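Local coordinates for Cyp101j2 (Sphingobium yanoikuyae, PDB 5KYO), which is a haem-dependent cytochrome P450 monooxygenase that probably hydroxylates the monoterpene 1,8-cineole, at residues A[85-96]-A[340-350]; A[396-407]-A[422-430]. All blocks are in the same frame, centred on the assembly; numbering follows the deposited sequence.

Contact 1: residues A[85-96]-A[340-350]; sequences VALRSDLAETVM and VMAPTVVVAMD
Val347 enters helix 89-96 as a knob, held in a hole formed by Ser89, Ala92, Glu93 and Met96. Its two methyls divide the work. CG1 lies anti to the backbone N (chi1 172°) and reaches Ser89 OG and Glu93 OE2, each at 3.6 Å. CG2 turns to Ala92 CB and the CG of Glu93. The Glu93 chain runs across Val347 at about a right angle, and its OE2 is bonded to Ser370. Val346 has its CB directed toward segment 85-96. Its CG2 touches Ala92 CB at 3.5 Å and lies equally near Ala86 O, a buried oxygen with no hydrogen-bond partner in the model. Further along, the thioether of Met96 bends at chi3 (-80°) and brings CE to 3.3 Å from Ala342 O. Val95 sets its CB against Ala342 CB and its CG1 against Val340 CG1.

One direct hydrogen bond ties the start of the helix to segment 340-350. Asp350 OD2 takes the Ser89 N-H at 2.9 Å through its anti lone pair. The Arg88 guanidinium stands nearly perpendicular to this carboxylate and makes no salt bridge with it; its NH1 bonds Leu87 O instead. A water joins Ser89 OG to Val347 O. At the strand end, Ala86 N meets Met341 O at 2.9 Å in an almost straight bond.

Strands 83-86 and 339-343 are parallel neighbours in the mixed sheet, and each runs on into a helix. Helix segments 89-96 and 344-348 run roughly antiparallel, 141° between their directions. The arrangement belongs to the beta-rich part of the P450 fold beside the haem, which Thr344 touches.

Contact 2: residues A[396-407]-A[422-430]; sequences WFARIPEFRIED and KPFVLEWPV
Arg404 and Glu427 form an antiparallel hydrogen-bonded pair, and their side chains lie side by side, pointing the same way, in a salt bridge. Glu427 OE2 receives Arg404 NE at 2.8 Å and NH2 at 3.2 Å, both from within the guanidinium plane. The same oxygen takes the Asp407 N-H at 3.1 Å from above the carboxylate plane. Three donors thus hold this carboxylate. A bridging water from Glu427 OE1 to Glu406 OE2 is doubtful; Glu406 pairs chiefly with Arg169.

Both CG atoms sit between backbone N and carbonyl carbon (chi1 70° in Arg404, 63° in Glu427), and the extended chains run out together. The backbone adds a bond from Glu406 N to Val425 O at 2.8 Å.

Beyond, Ile400 CG2 sits over one face of the Trp428 indole, 3.6 Å from CG, and Ile400 CD1 covers the same ring. Trp428 NE1 is bonded to Arg165 O. Leu426 CD1 meets Trp396 CZ2 at 3.8 Å, and Ile405 CD1 touches both Phe424 CD2 and Leu426 CD2.

Strand 425-427 is the middle of a three-stranded antiparallel sheet, between 404-405 and 169-171. Helix 273-288 packs on Ile405, Phe424 and Leu426, while helix 149-164 lies against Trp396 and Ile400.

The contacts come in series along the chain: contact 1 closes at 350, before contact 2 opens at 396. Their centres are 34 Å apart, and their nearest atoms about 14 Å, so they do not touch. They belong to different sheets. Contact 1 joins two strands of the five-stranded mixed sheet and the helices that follow them. Contact 2 joins the end of helix 382-399 to the C-terminal strand, in a three-stranded sheet near the surface. Helix 382-399 follows helix 344-348 in the chain. Contact 1 thus ties parts 244 residues apart together beside the haem, whereas contact 2 fastens the C-terminal strand to the helix-rich part of the P450 fold.

Contact 1: residues A[85-96]-A[340-350]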
loop_
_atom_site.group_PDB
_atom_site.type_symbol
_atom_site.label_atom_id
_atom_site.label_comp_id
_atom_site.label_asym_id
_atom_site.label_seq_id
_atom_site.Cartn_x
_atom_site.Cartn_y
_atom_site.Cartn_z
ATOM N N VAL A 85 -19.027 0.585 -5.091
ATOM C CA VAL A 85 -17.701 1.035 -5.503
ATOM C C VAL A 85 -17.745 2.482 -5.997
ATOM O O VAL A 85 -18.490 2.813 -6.929
ATOM C CB VAL A 85 -17.101 0.141 -6.618
ATOM C CG1 VAL A 85 -15.647 0.548 -6.897
ATOM C CG2 VAL A 85 -17.175 -1.336 -6.258
ATOM N N ALA A 86 -16.957 3.345 -5.362
ATOM C CA ALA A 86 -16.826 4.725 -5.816
ATOM C C ALA A 86 -15.890 4.771 -7.021
ATOM O O ALA A 86 -14.720 4.348 -6.936
ATOM C CB ALA A 86 -16.317 5.615 -4.713
ATOM N N LEU A 87 -16.415 5.273 -8.140
ATOM C CA LEU A 87 -15.701 5.231 -9.415
ATOM C C LEU A 87 -15.316 6.602 -9.973
ATOM O O LEU A 87 -14.897 6.716 -11.134
ATOM C CB LEU A 87 -16.543 4.477 -10.443
ATOM C CG LEU A 87 -16.655 2.979 -10.134
ATOM C CD1 LEU A 87 -17.535 2.279 -11.131
ATOM C CD2 LEU A 87 -15.276 2.332 -10.113
ATOM N N ARG A 88 -15.464 7.640 -9.162
ATOM C CA ARG A 88 -14.977 8.971 -9.529
ATOM C C ARG A 88 -14.069 9.520 -8.433
ATOM O O ARG A 88 -14.146 9.087 -7.277
ATOM C CB ARG A 88 -16.137 9.937 -9.785
ATOM C CG ARG A 88 -17.058 9.537 -10.925
ATOM C CD ARG A 88 -16.386 9.663 -12.284
ATOM N NE ARG A 88 -17.306 9.319 -13.368
ATOM C CZ ARG A 88 -17.533 8.080 -13.795
ATOM N NH1 ARG A 88 -16.903 7.052 -13.240
ATOM N NH2 ARG A 88 -18.388 7.868 -14.785
ATOM N N SER A 89 -13.222 10.484 -8.791
ATOM C CA SER A 89 -12.189 10.969 -7.871
ATOM C C SER A 89 -12.763 11.614 -6.609
ATOM O O SER A 89 -12.489 11.174 -5.489
ATOM C CB SER A 89 -11.270 11.967 -8.579
ATOM O OG SER A 89 -10.396 12.597 -7.653
ATOM N N ASP A 90 -13.559 12.662 -6.796
ATOM C CA ASP A 90 -14.090 13.420 -5.667
ATOM C C ASP A 90 -14.888 12.519 -4.730
ATOM O O ASP A 90 -14.812 12.643 -3.511
ATOM C CB ASP A 90 -14.953 14.582 -6.165
ATOM C CG ASP A 90 -14.139 15.646 -6.874
ATOM O OD1 ASP A 90 -13.445 16.423 -6.186
ATOM O OD2 ASP A 90 -14.184 15.701 -8.120
ATOM N N LEU A 91 -15.639 11.598 -5.320
ATOM C CA LEU A 91 -16.419 10.625 -4.570
ATOM C C LEU A 91 -15.536 9.715 -3.708
ATOM O O LEU A 91 -15.751 9.572 -2.501
ATOM C CB LEU A 91 -17.243 9.789 -5.538
ATOM C CG LEU A 91 -18.284 8.909 -4.855
ATOM C CD1 LEU A 91 -19.272 9.762 -4.072
ATOM C CD2 LEU A 91 -18.988 8.046 -5.876
ATOM N N ALA A 92 -14.546 9.099 -4.346
ATOM C CA ALA A 92 -13.583 8.234 -3.662
ATOM C C ALA A 92 -12.938 8.916 -2.455
ATOM O O ALA A 92 -12.842 8.331 -1.370
ATOM C CB ALA A 92 -12.513 7.776 -4.653
ATOM N N GLU A 93 -12.511 10.161 -2.633
ATOM C CA GLU A 93 -11.846 10.893 -1.552
ATOM C C GLU A 93 -12.797 11.227 -0.415
ATOM O O GLU A 93 -12.379 11.321 0.746
ATOM C CB GLU A 93 -11.202 12.176 -2.070
ATOM C CG GLU A 93 -9.995 11.934 -2.977
ATOM C CD GLU A 93 -9.213 13.202 -3.269
ATOM O OE1 GLU A 93 -9.824 14.293 -3.288
ATOM O OE2 GLU A 93 -7.983 13.111 -3.466
ATOM N N THR A 94 -14.067 11.421 -0.759
ATOM C CA THR A 94 -15.113 11.653 0.237
ATOM C C THR A 94 -15.341 10.416 1.101
ATOM O O THR A 94 -15.330 10.507 2.317
ATOM C CB THR A 94 -16.451 12.063 -0.428
ATOM O OG1 THR A 94 -16.341 13.391 -0.957
ATOM C CG2 THR A 94 -17.592 12.021 0.585
ATOM N N VAL A 95 -15.545 9.259 0.475
ATOM C CA VAL A 95 -15.710 8.020 1.239
ATOM C C VAL A 95 -14.451 7.759 2.050
ATOM O O VAL A 95 -14.520 7.369 3.228
ATOM C CB VAL A 95 -16.014 6.809 0.324
ATOM C CG1 VAL A 95 -16.112 5.526 1.139
ATOM C CG2 VAL A 95 -17.308 7.039 -0.418
ATOM N N MET A 96 -13.299 8.020 1.431
ATOM C CA MET A 96 -12.017 7.821 2.098
ATOM C C MET A 96 -11.872 8.621 3.390
ATOM O O MET A 96 -11.317 8.127 4.373
ATOM C CB MET A 96 -10.882 8.205 1.166
ATOM C CG MET A 96 -9.897 7.119 0.932
ATOM S SD MET A 96 -8.808 7.668 -0.378
ATOM C CE MET A 96 -9.809 7.341 -1.828
ATOM N N VAL A 340 -18.519 0.126 1.281
ATOM C CA VAL A 340 -18.212 0.964 0.130
ATOM C C VAL A 340 -16.711 0.993 -0.148
ATOM O O VAL A 340 -15.922 1.452 0.683
ATOM C CB VAL A 340 -18.707 2.407 0.312
ATOM C CG1 VAL A 340 -18.397 3.201 -0.936
ATOM C CG2 VAL A 340 -20.222 2.438 0.618
ATOM N N MET A 341 -16.340 0.494 -1.327
ATOM C CA MET A 341 -14.951 0.496 -1.770
ATOM C C MET A 341 -14.609 1.859 -2.366
ATOM O O MET A 341 -15.386 2.427 -3.116
ATOM C CB MET A 341 -14.702 -0.628 -2.780
ATOM C CG MET A 341 -13.248 -0.838 -3.144
ATOM S SD MET A 341 -12.928 -2.432 -3.915
ATOM C CE MET A 341 -12.994 -3.534 -2.500
ATOM N N ALA A 342 -13.448 2.389 -2.002
ATOM C CA ALA A 342 -13.049 3.720 -2.446
ATOM C C ALA A 342 -11.582 3.717 -2.864
ATOM O O ALA A 342 -10.727 4.176 -2.116
ATOM C CB ALA A 342 -13.290 4.741 -1.335
ATOM N N PRO A 343 -11.291 3.188 -4.063
ATOM C CA PRO A 343 -9.902 2.947 -4.472
ATOM C C PRO A 343 -9.084 4.215 -4.707
ATOM O O PRO A 343 -9.526 5.152 -5.379
ATOM C CB PRO A 343 -10.055 2.157 -5.780
ATOM C CG PRO A 343 -11.435 1.576 -5.705
ATOM C CD PRO A 343 -12.245 2.628 -5.030
ATOM N N THR A 344 -7.869 4.225 -4.173
ATOM C CA THR A 344 -6.961 5.315 -4.463
ATOM C C THR A 344 -6.766 5.409 -5.976
ATOM O O THR A 344 -6.470 6.471 -6.487
ATOM C CB THR A 344 -5.596 5.136 -3.774
ATOM O OG1 THR A 344 -4.954 3.977 -4.299
ATOM C CG2 THR A 344 -5.784 4.929 -2.266
ATOM N N VAL A 345 -6.948 4.281 -6.661
ATOM C CA VAL A 345 -6.734 4.155 -8.106
ATOM C C VAL A 345 -7.622 5.088 -8.922
ATOM O O VAL A 345 -7.156 5.715 -9.876
ATOM C CB VAL A 345 -6.987 2.702 -8.593
ATOM C CG1 VAL A 345 -6.739 2.579 -10.102
ATOM C CG2 VAL A 345 -6.122 1.726 -7.818
ATOM N N VAL A 346 -8.891 5.205 -8.533
ATOM C CA VAL A 346 -9.847 5.988 -9.321
ATOM C C VAL A 346 -9.657 7.489 -9.117
ATOM O O VAL A 346 -10.225 8.294 -9.852
ATOM C CB VAL A 346 -11.307 5.589 -9.002
ATOM C CG1 VAL A 346 -11.450 4.084 -9.102
ATOM C CG2 VAL A 346 -11.713 6.054 -7.630
ATOM N N VAL A 347 -8.819 7.859 -8.157
ATOM C CA VAL A 347 -8.554 9.267 -7.878
ATOM C C VAL A 347 -7.618 9.888 -8.928
ATOM O O VAL A 347 -8.046 10.736 -9.719
ATOM C CB VAL A 347 -7.960 9.454 -6.458
ATOM C CG1 VAL A 347 -7.506 10.885 -6.248
ATOM C CG2 VAL A 347 -8.994 9.067 -5.415
ATOM N N ALA A 348 -6.361 9.452 -8.970
ATOM C CA ALA A 348 -5.401 10.047 -9.905
ATOM C C ALA A 348 -5.673 9.666 -11.356
ATOM O O ALA A 348 -5.192 10.335 -12.266
ATOM C CB ALA A 348 -3.961 9.650 -9.526
ATOM N N MET A 349 -6.444 8.606 -11.588
ATOM C CA MET A 349 -6.710 8.185 -12.967
ATOM C C MET A 349 -7.944 8.836 -13.570
ATOM O O MET A 349 -8.233 8.638 -14.758
ATOM C CB MET A 349 -6.848 6.669 -13.048
ATOM C CG MET A 349 -5.575 5.929 -12.710
ATOM S SD MET A 349 -4.264 6.231 -13.908
ATOM C CE MET A 349 -3.186 7.298 -12.985
ATOM N N ASP A 350 -8.667 9.606 -12.763
ATOM C CA ASP A 350 -9.858 10.318 -13.241
ATOM C C ASP A 350 -9.462 11.497 -14.136
ATOM O O ASP A 350 -8.897 12.486 -13.660
ATOM C CB ASP A 350 -10.701 10.806 -12.055
ATOM C CG ASP A 350 -12.114 11.238 -12.461
ATOM O OD1 ASP A 350 -12.319 11.648 -13.620
ATOM O OD2 ASP A 350 -13.027 11.173 -11.609
HETATM O O HOH W 1 -7.819 13.787 -8.521
#

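Contact 2: residues A[396-407]-A[422-430]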
loop_
_atom_site.group_PDB
_atom_site.type_symbol
_atom_site.label_atom_id
_atom_site.label_comp_id
_atom_site.label_asym_id
_atom_site.label_seq_id
_atom_site.Cartn_x
_atom_site.Cartn_y
_atom_site.Cartn_z
ATOM N N TRP A 396 20.289 1.808 -7.886
ATOM C CA TRP A 396 20.089 0.981 -9.054
ATOM C C TRP A 396 20.755 1.684 -10.241
ATOM O O TRP A 396 21.570 1.088 -10.951
ATOM C CB TRP A 396 18.589 0.708 -9.338
ATOM C CG TRP A 396 18.408 -0.315 -10.444
ATOM C CD1 TRP A 396 18.564 -0.109 -11.786
ATOM C CD2 TRP A 396 18.064 -1.699 -10.293
ATOM N NE1 TRP A 396 18.346 -1.271 -12.473
ATOM C CE2 TRP A 396 18.049 -2.268 -11.580
ATOM C CE3 TRP A 396 17.789 -2.515 -9.192
ATOM C CZ2 TRP A 396 17.740 -3.606 -11.802
ATOM C CZ3 TRP A 396 17.485 -3.851 -9.421
ATOM C CH2 TRP A 396 17.461 -4.378 -10.712
ATOM N N PHE A 397 20.440 2.963 -10.441
ATOM C CA PHE A 397 20.936 3.647 -11.637
ATOM C C PHE A 397 22.453 3.877 -11.602
ATOM O O PHE A 397 23.077 4.007 -12.648
ATOM C CB PHE A 397 20.198 4.969 -11.853
ATOM C CG PHE A 397 18.915 4.800 -12.623
ATOM C CD1 PHE A 397 18.942 4.607 -13.995
ATOM C CD2 PHE A 397 17.702 4.758 -11.963
ATOM C CE1 PHE A 397 17.765 4.433 -14.703
ATOM C CE2 PHE A 397 16.520 4.569 -12.658
ATOM C CZ PHE A 397 16.543 4.404 -14.019
ATOM N N ALA A 398 23.053 3.886 -10.415
ATOM C CA ALA A 398 24.509 3.983 -10.343
ATOM C C ALA A 398 25.183 2.730 -10.909
ATOM O O ALA A 398 26.292 2.820 -11.461
ATOM C CB ALA A 398 24.978 4.215 -8.913
ATOM N N ARG A 399 24.519 1.585 -10.759
ATOM C CA ARG A 399 25.105 0.272 -11.018
ATOM C C ARG A 399 24.601 -0.450 -12.272
ATOM O O ARG A 399 25.368 -1.153 -12.922
ATOM C CB ARG A 399 24.879 -0.651 -9.800
ATOM C CG ARG A 399 25.559 -0.130 -8.525
ATOM C CD ARG A 399 25.208 -0.887 -7.235
ATOM N NE ARG A 399 26.188 -0.512 -6.197
ATOM C CZ ARG A 399 26.111 0.621 -5.521
ATOM N NH1 ARG A 399 25.093 1.435 -5.767
ATOM N NH2 ARG A 399 27.036 0.958 -4.615
ATOM N N ILE A 400 23.308 -0.324 -12.559
ATOM C CA ILE A 400 22.664 -0.900 -13.742
ATOM C C ILE A 400 21.845 0.198 -14.419
ATOM O O ILE A 400 20.628 0.256 -14.281
ATOM C CB ILE A 400 21.765 -2.119 -13.367
ATOM C CG1 ILE A 400 22.563 -3.125 -12.516
ATOM C CG2 ILE A 400 21.190 -2.796 -14.614
ATOM C CD1 ILE A 400 21.708 -4.168 -11.784
ATOM N N PRO A 401 22.540 1.098 -15.146
ATOM C CA PRO A 401 21.900 2.257 -15.762
ATOM C C PRO A 401 20.916 1.821 -16.833
ATOM O O PRO A 401 19.893 2.492 -17.000
ATOM C CB PRO A 401 23.072 3.035 -16.371
ATOM C CG PRO A 401 24.192 2.032 -16.492
ATOM C CD PRO A 401 24.002 1.110 -15.323
ATOM N N GLU A 402 21.219 0.714 -17.510
ATOM C CA GLU A 402 20.483 0.315 -18.705
ATOM C C GLU A 402 20.014 -1.140 -18.613
ATOM O O GLU A 402 20.797 -2.068 -18.432
ATOM C CB GLU A 402 21.334 0.536 -19.962
ATOM C CG GLU A 402 20.725 -0.050 -21.291
ATOM C CD GLU A 402 19.517 0.706 -21.834
ATOM O OE1 GLU A 402 19.235 1.819 -21.368
ATOM O OE2 GLU A 402 18.833 0.171 -22.755
ATOM N N PHE A 403 18.716 -1.324 -18.761
ATOM C CA PHE A 403 18.103 -2.614 -18.556
ATOM C C PHE A 403 16.761 -2.617 -19.268
ATOM O O PHE A 403 16.300 -1.569 -19.699
ATOM C CB PHE A 403 17.921 -2.893 -17.055
ATOM C CG PHE A 403 17.213 -1.783 -16.319
ATOM C CD1 PHE A 403 17.901 -0.654 -15.908
ATOM C CD2 PHE A 403 15.850 -1.872 -16.050
ATOM C CE1 PHE A 403 17.252 0.365 -15.249
ATOM C CE2 PHE A 403 15.197 -0.859 -15.372
ATOM C CZ PHE A 403 15.890 0.261 -14.978
ATOM N N ARG A 404 16.132 -3.782 -19.343
ATOM C CA ARG A 404 14.789 -3.874 -19.899
ATOM C C ARG A 404 14.152 -5.187 -19.477
ATOM O O ARG A 404 14.815 -6.036 -18.908
ATOM C CB ARG A 404 14.836 -3.778 -21.424
ATOM C CG ARG A 404 15.449 -5.014 -22.061
ATOM C CD ARG A 404 15.178 -5.078 -23.554
ATOM N NE ARG A 404 15.405 -6.425 -24.082
ATOM C CZ ARG A 404 15.219 -6.774 -25.355
ATOM N NH1 ARG A 404 14.819 -5.863 -26.229
ATOM N NH2 ARG A 404 15.452 -8.025 -25.751
ATOM N N ILE A 405 12.867 -5.359 -19.756
ATOM C CA ILE A 405 12.228 -6.650 -19.515
ATOM C C ILE A 405 12.904 -7.700 -20.372
ATOM O O ILE A 405 13.182 -7.432 -21.535
ATOM C CB ILE A 405 10.716 -6.624 -19.855
ATOM C CG1 ILE A 405 10.011 -5.480 -19.119
ATOM C CG2 ILE A 405 10.087 -7.980 -19.514
ATOM C CD1 ILE A 405 9.998 -5.637 -17.615
ATOM N N GLU A 406 13.171 -8.885 -19.827
ATOM C CA GLU A 406 13.817 -9.916 -20.627
ATOM C C GLU A 406 12.953 -10.220 -21.836
ATOM O O GLU A 406 11.737 -10.382 -21.708
ATOM C CB GLU A 406 14.076 -11.188 -19.829
ATOM C CG GLU A 406 14.839 -12.263 -20.621
ATOM C CD GLU A 406 15.411 -13.346 -19.712
ATOM O OE1 GLU A 406 14.628 -14.112 -19.128
ATOM O OE2 GLU A 406 16.645 -13.426 -19.569
ATOM N N ASP A 407 13.609 -10.237 -22.998
ATOM C CA ASP A 407 13.001 -10.488 -24.296
ATOM C C ASP A 407 11.896 -9.484 -24.590
ATOM O O ASP A 407 11.054 -9.704 -25.472
ATOM C CB ASP A 407 12.497 -11.931 -24.349
ATOM C CG ASP A 407 13.633 -12.946 -24.192
ATOM O OD1 ASP A 407 14.711 -12.718 -24.785
ATOM O OD2 ASP A 407 13.467 -13.958 -23.479
ATOM N N LYS A 422 2.647 -8.738 -12.087
ATOM C CA LYS A 422 3.101 -10.094 -11.810
ATOM C C LYS A 422 4.614 -10.192 -12.074
ATOM O O LYS A 422 5.156 -9.434 -12.920
ATOM C CB LYS A 422 2.317 -11.104 -12.657
ATOM C CG LYS A 422 0.815 -11.079 -12.397
ATOM C CD LYS A 422 0.118 -12.232 -13.082
ATOM C CE LYS A 422 -1.395 -12.232 -12.844
ATOM N NZ LYS A 422 -2.073 -13.040 -13.903
ATOM N N PRO A 423 5.299 -11.100 -11.344
ATOM C CA PRO A 423 6.765 -11.204 -11.335
ATOM C C PRO A 423 7.389 -11.116 -12.719
ATOM O O PRO A 423 6.973 -11.820 -13.637
ATOM C CB PRO A 423 7.012 -12.578 -10.709
ATOM C CG PRO A 423 5.890 -12.720 -9.727
ATOM C CD PRO A 423 4.690 -12.027 -10.361
ATOM N N PHE A 424 8.371 -10.240 -12.870
ATOM C CA PHE A 424 8.990 -10.055 -14.183
ATOM C C PHE A 424 10.505 -10.155 -14.079
ATOM O O PHE A 424 11.079 -10.000 -13.009
ATOM C CB PHE A 424 8.579 -8.708 -14.785
ATOM C CG PHE A 424 8.892 -7.523 -13.902
ATOM C CD1 PHE A 424 7.995 -7.107 -12.920
ATOM C CD2 PHE A 424 10.086 -6.823 -14.052
ATOM C CE1 PHE A 424 8.291 -6.012 -12.102
ATOM C CE2 PHE A 424 10.380 -5.723 -13.254
ATOM C CZ PHE A 424 9.485 -5.325 -12.267
ATOM N N VAL A 425 11.145 -10.410 -15.211
ATOM C CA VAL A 425 12.580 -10.575 -15.254
ATOM C C VAL A 425 13.185 -9.380 -15.986
ATOM O O VAL A 425 12.690 -8.965 -17.057
ATOM C CB VAL A 425 12.954 -11.910 -15.952
ATOM C CG1 VAL A 425 14.436 -11.980 -16.291
ATOM C CG2 VAL A 425 12.543 -13.094 -15.065
ATOM N N LEU A 426 14.233 -8.818 -15.391
ATOM C CA LEU A 426 14.999 -7.740 -16.006
ATOM C C LEU A 426 16.316 -8.286 -16.513
ATOM O O LEU A 426 16.829 -9.243 -15.970
ATOM C CB LEU A 426 15.266 -6.612 -15.015
ATOM C CG LEU A 426 14.082 -5.827 -14.448
ATOM C CD1 LEU A 426 14.578 -4.734 -13.495
ATOM C CD2 LEU A 426 13.251 -5.233 -15.591
ATOM N N GLU A 427 16.843 -7.681 -17.574
ATOM C CA GLU A 427 18.114 -8.091 -18.158
ATOM C C GLU A 427 18.910 -6.852 -18.476
ATOM O O GLU A 427 18.340 -5.789 -18.749
ATOM C CB GLU A 427 17.913 -8.934 -19.427
ATOM C CG GLU A 427 17.226 -8.197 -20.558
ATOM C CD GLU A 427 17.193 -9.004 -21.864
ATOM O OE1 GLU A 427 18.013 -9.930 -22.028
ATOM O OE2 GLU A 427 16.330 -8.724 -22.725
ATOM N N TRP A 428 20.235 -6.990 -18.425
ATOM C CA TRP A 428 21.160 -5.882 -18.683
ATOM C C TRP A 428 22.455 -6.419 -19.274
ATOM O O TRP A 428 22.762 -7.596 -19.110
ATOM C CB TRP A 428 21.457 -5.093 -17.392
ATOM C CG TRP A 428 21.900 -5.915 -16.264
ATOM C CD1 TRP A 428 23.199 -6.240 -15.917
ATOM C CD2 TRP A 428 21.069 -6.493 -15.234
ATOM N NE1 TRP A 428 23.196 -6.998 -14.766
ATOM C CE2 TRP A 428 21.909 -7.168 -14.339
ATOM C CE3 TRP A 428 19.688 -6.500 -15.022
ATOM C CZ2 TRP A 428 21.417 -7.861 -13.219
ATOM C CZ3 TRP A 428 19.198 -7.187 -13.916
ATOM C CH2 TRP A 428 20.060 -7.863 -13.036
ATOM N N PRO A 429 23.216 -5.560 -19.978
ATOM C CA PRO A 429 24.498 -6.026 -20.505
ATOM C C PRO A 429 25.510 -6.260 -19.386
ATOM O O PRO A 429 25.531 -5.515 -18.411
ATOM C CB PRO A 429 24.928 -4.887 -21.450
ATOM C CG PRO A 429 24.231 -3.683 -20.930
ATOM C CD PRO A 429 22.911 -4.180 -20.403
ATOM N N VAL A 430 26.299 -7.320 -19.562
ATOM C CA VAL A 430 27.318 -7.848 -18.655
ATOM C C VAL A 430 26.946 -7.746 -17.189
ATOM O O VAL A 430 26.117 -8.532 -16.717
ATOM C CB VAL A 430 28.660 -7.178 -18.940
ATOM C CG1 VAL A 430 29.745 -7.739 -18.091
ATOM C CG2 VAL A 430 29.006 -7.466 -20.343
HETATM O O HOH W 2 18.644 -12.372 -20.671
#